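Local coordinates for aminopeptidase N family protein (Idiomarina loihiensis L2TR, PDB 4FGM) that probably acts as a zinc-dependent aminopeptidase of the M61 peptidase family, at residues A[197-202]-A[262-267]. Residues are numbered along the deposited sequence; the frame is centred on the assembly and turned at random.
Sequences TSRITA and DNYQTF
With CG anti to the backbone N in both Y264 (chi1 177°) and F267, one turn apart on helix 262-277, the two rings are thrown out toward helix 197-215. Y264 reaches farther: its OH comes to 3.2 Å from the CA of I200, and I200 and R199 flank the hydroxyl end of the ring, I200 near CE1 and R199 near CE2. CG1 of I200 sits 3.8 Å from CE1 of Y264, while NE of R199 approaches CE2 obliquely, at 3.7 Å. The R199 chain bends at chi2, and its guanidinium stands nearly upright to the ring, the planes 83° apart, so this is no flat stack. I200 divides its branches: CG2 turns to F267 and meets the ring edge near its plane, 3.9 Å from CE2. The axes of segments 197-202 and 262-267 come no closer than 12.4 Å and cross at -55°, a wide spacing bridged by these long side chains. The contact ties helix 197-215 to the early turns of the helix whose HExxH motif supplies zinc ligands H273 and H277. Polar ends are served from nearby: D203 takes a hydrogen bond from the Y264 hydroxyl, and R199 grips the carbonyls of Q257 and Y258. A leucine in place of Y264 would probably leave D203 without its hydroxyl partner and open a gap beside I200. The contact thus joins apolar packing to a hydroxyl–carboxylate bond at the tip of the buried Y264.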
loop_
_atom_site.group_PDB
_atom_site.type_symbol
_atom_site.label_atom_id
_atom_site.label_comp_id
_atom_site.label_asym_id
_atom_site.label_seq_id
_atom_site.Cartn_x
_atom_site.Cartn_y
_atom_site.Cartn_z
ATOM N N THR A 197 5.437 -1.591 -23.115
ATOM C CA THR A 197 4.482 -2.564 -22.589
ATOM C C THR A 197 4.822 -4.032 -22.826
ATOM O O THR A 197 4.483 -4.883 -22.008
ATOM C CB THR A 197 3.061 -2.302 -23.119
ATOM O OG1 THR A 197 3.107 -2.120 -24.535
ATOM C CG2 THR A 197 2.470 -1.074 -22.464
ATOM N N SER A 198 5.481 -4.343 -23.934
ATOM C CA SER A 198 5.838 -5.731 -24.192
ATOM C C SER A 198 6.810 -6.198 -23.131
ATOM O O SER A 198 6.654 -7.271 -22.561
ATOM C CB SER A 198 6.479 -5.888 -25.571
ATOM O OG SER A 198 5.533 -5.644 -26.595
ATOM N N ARG A 199 7.811 -5.376 -22.855
ATOM C CA ARG A 199 8.823 -5.735 -21.867
ATOM C C ARG A 199 8.257 -5.808 -20.450
ATOM O O ARG A 199 8.504 -6.780 -19.738
ATOM C CB ARG A 199 9.983 -4.737 -21.938
ATOM C CG ARG A 199 11.211 -5.109 -21.136
ATOM C CD ARG A 199 11.141 -4.572 -19.728
ATOM N NE ARG A 199 12.415 -4.707 -19.017
ATOM C CZ ARG A 199 13.546 -4.091 -19.359
ATOM N NH1 ARG A 199 13.587 -3.285 -20.414
ATOM N NH2 ARG A 199 14.642 -4.272 -18.632
ATOM N N ILE A 200 7.492 -4.796 -20.044
ATOM C CA ILE A 200 6.902 -4.771 -18.703
ATOM C C ILE A 200 5.944 -5.945 -18.533
ATOM O O ILE A 200 5.918 -6.617 -17.511
ATOM C CB ILE A 200 6.133 -3.442 -18.461
ATOM C CG1 ILE A 200 7.114 -2.267 -18.478
ATOM C CG2 ILE A 200 5.411 -3.479 -17.133
ATOM C CD1 ILE A 200 6.441 -0.905 -18.485
ATOM N N THR A 201 5.159 -6.187 -19.567
ATOM C CA THR A 201 4.192 -7.261 -19.567
ATOM C C THR A 201 4.892 -8.615 -19.480
ATOM O O THR A 201 4.429 -9.523 -18.786
ATOM C CB THR A 201 3.311 -7.140 -20.827
ATOM O OG1 THR A 201 2.001 -6.707 -20.436
ATOM C CG2 THR A 201 3.240 -8.437 -21.586
ATOM N N ALA A 202 6.018 -8.742 -20.175
ATOM C CA ALA A 202 6.788 -9.978 -20.147
ATOM C C ALA A 202 7.298 -10.221 -18.727
ATOM O O ALA A 202 7.294 -11.358 -18.250
ATOM C CB ALA A 202 7.954 -9.896 -21.121
ATOM N N ASP A 262 16.363 1.230 -10.296
ATOM C CA ASP A 262 15.610 1.285 -9.048
ATOM C C ASP A 262 14.144 1.685 -9.195
ATOM O O ASP A 262 13.282 1.167 -8.482
ATOM C CB ASP A 262 16.308 2.230 -8.066
ATOM C CG ASP A 262 17.674 1.721 -7.646
ATOM O OD1 ASP A 262 18.316 1.013 -8.453
ATOM O OD2 ASP A 262 18.114 2.036 -6.518
ATOM N N ASN A 263 13.859 2.601 -10.115
ATOM C CA ASN A 263 12.488 3.056 -10.303
ATOM C C ASN A 263 11.582 1.984 -10.888
ATOM O O ASN A 263 10.485 1.756 -10.374
ATOM C CB ASN A 263 12.460 4.305 -11.178
ATOM C CG ASN A 263 13.227 5.444 -10.563
ATOM O OD1 ASN A 263 13.086 5.729 -9.373
ATOM N ND2 ASN A 263 14.045 6.105 -11.365
ATOM N N TYR A 264 12.036 1.325 -11.952
ATOM C CA TYR A 264 11.242 0.277 -12.570
ATOM C C TYR A 264 11.066 -0.859 -11.567
ATOM O O TYR A 264 10.007 -1.484 -11.502
ATOM C CB TYR A 264 11.920 -0.223 -13.843
ATOM C CG TYR A 264 11.205 -1.371 -14.527
ATOM C CD1 TYR A 264 9.813 -1.395 -14.623
ATOM C CD2 TYR A 264 11.925 -2.423 -15.106
ATOM C CE1 TYR A 264 9.154 -2.438 -15.277
ATOM C CE2 TYR A 264 11.281 -3.467 -15.762
ATOM C CZ TYR A 264 9.894 -3.471 -15.845
ATOM O OH TYR A 264 9.240 -4.497 -16.489
ATOM N N GLN A 265 12.103 -1.106 -10.772
ATOM C CA GLN A 265 12.063 -2.150 -9.750
ATOM C C GLN A 265 10.963 -1.850 -8.725
ATOM O O GLN A 265 10.258 -2.749 -8.272
ATOM C CB GLN A 265 13.432 -2.251 -9.061
ATOM C CG GLN A 265 13.447 -3.011 -7.743
ATOM C CD GLN A 265 13.657 -2.090 -6.554
ATOM O OE1 GLN A 265 12.707 -1.716 -5.860
ATOM N NE2 GLN A 265 14.909 -1.707 -6.322
ATOM N N THR A 266 10.825 -0.580 -8.363
ATOM C CA THR A 266 9.804 -0.170 -7.408
ATOM C C THR A 266 8.414 -0.488 -7.969
ATOM O O THR A 266 7.526 -0.923 -7.235
ATOM C CB THR A 266 9.912 1.333 -7.105
ATOM O OG1 THR A 266 11.116 1.574 -6.372
ATOM C CG2 THR A 266 8.737 1.801 -6.269
ATOM N N PHE A 267 8.235 -0.286 -9.271
ATOM C CA PHE A 267 6.958 -0.568 -9.913
ATOM C C PHE A 267 6.673 -2.066 -9.909
ATOM O O PHE A 267 5.568 -2.497 -9.564
ATOM C CB PHE A 267 6.949 -0.056 -11.357
ATOM C CG PHE A 267 5.688 -0.387 -12.103
ATOM C CD1 PHE A 267 4.485 0.225 -11.769
ATOM C CD2 PHE A 267 5.699 -1.336 -13.122
ATOM C CE1 PHE A 267 3.299 -0.108 -12.445
ATOM C CE2 PHE A 267 4.529 -1.675 -13.799
ATOM C CZ PHE A 267 3.326 -1.060 -13.462
#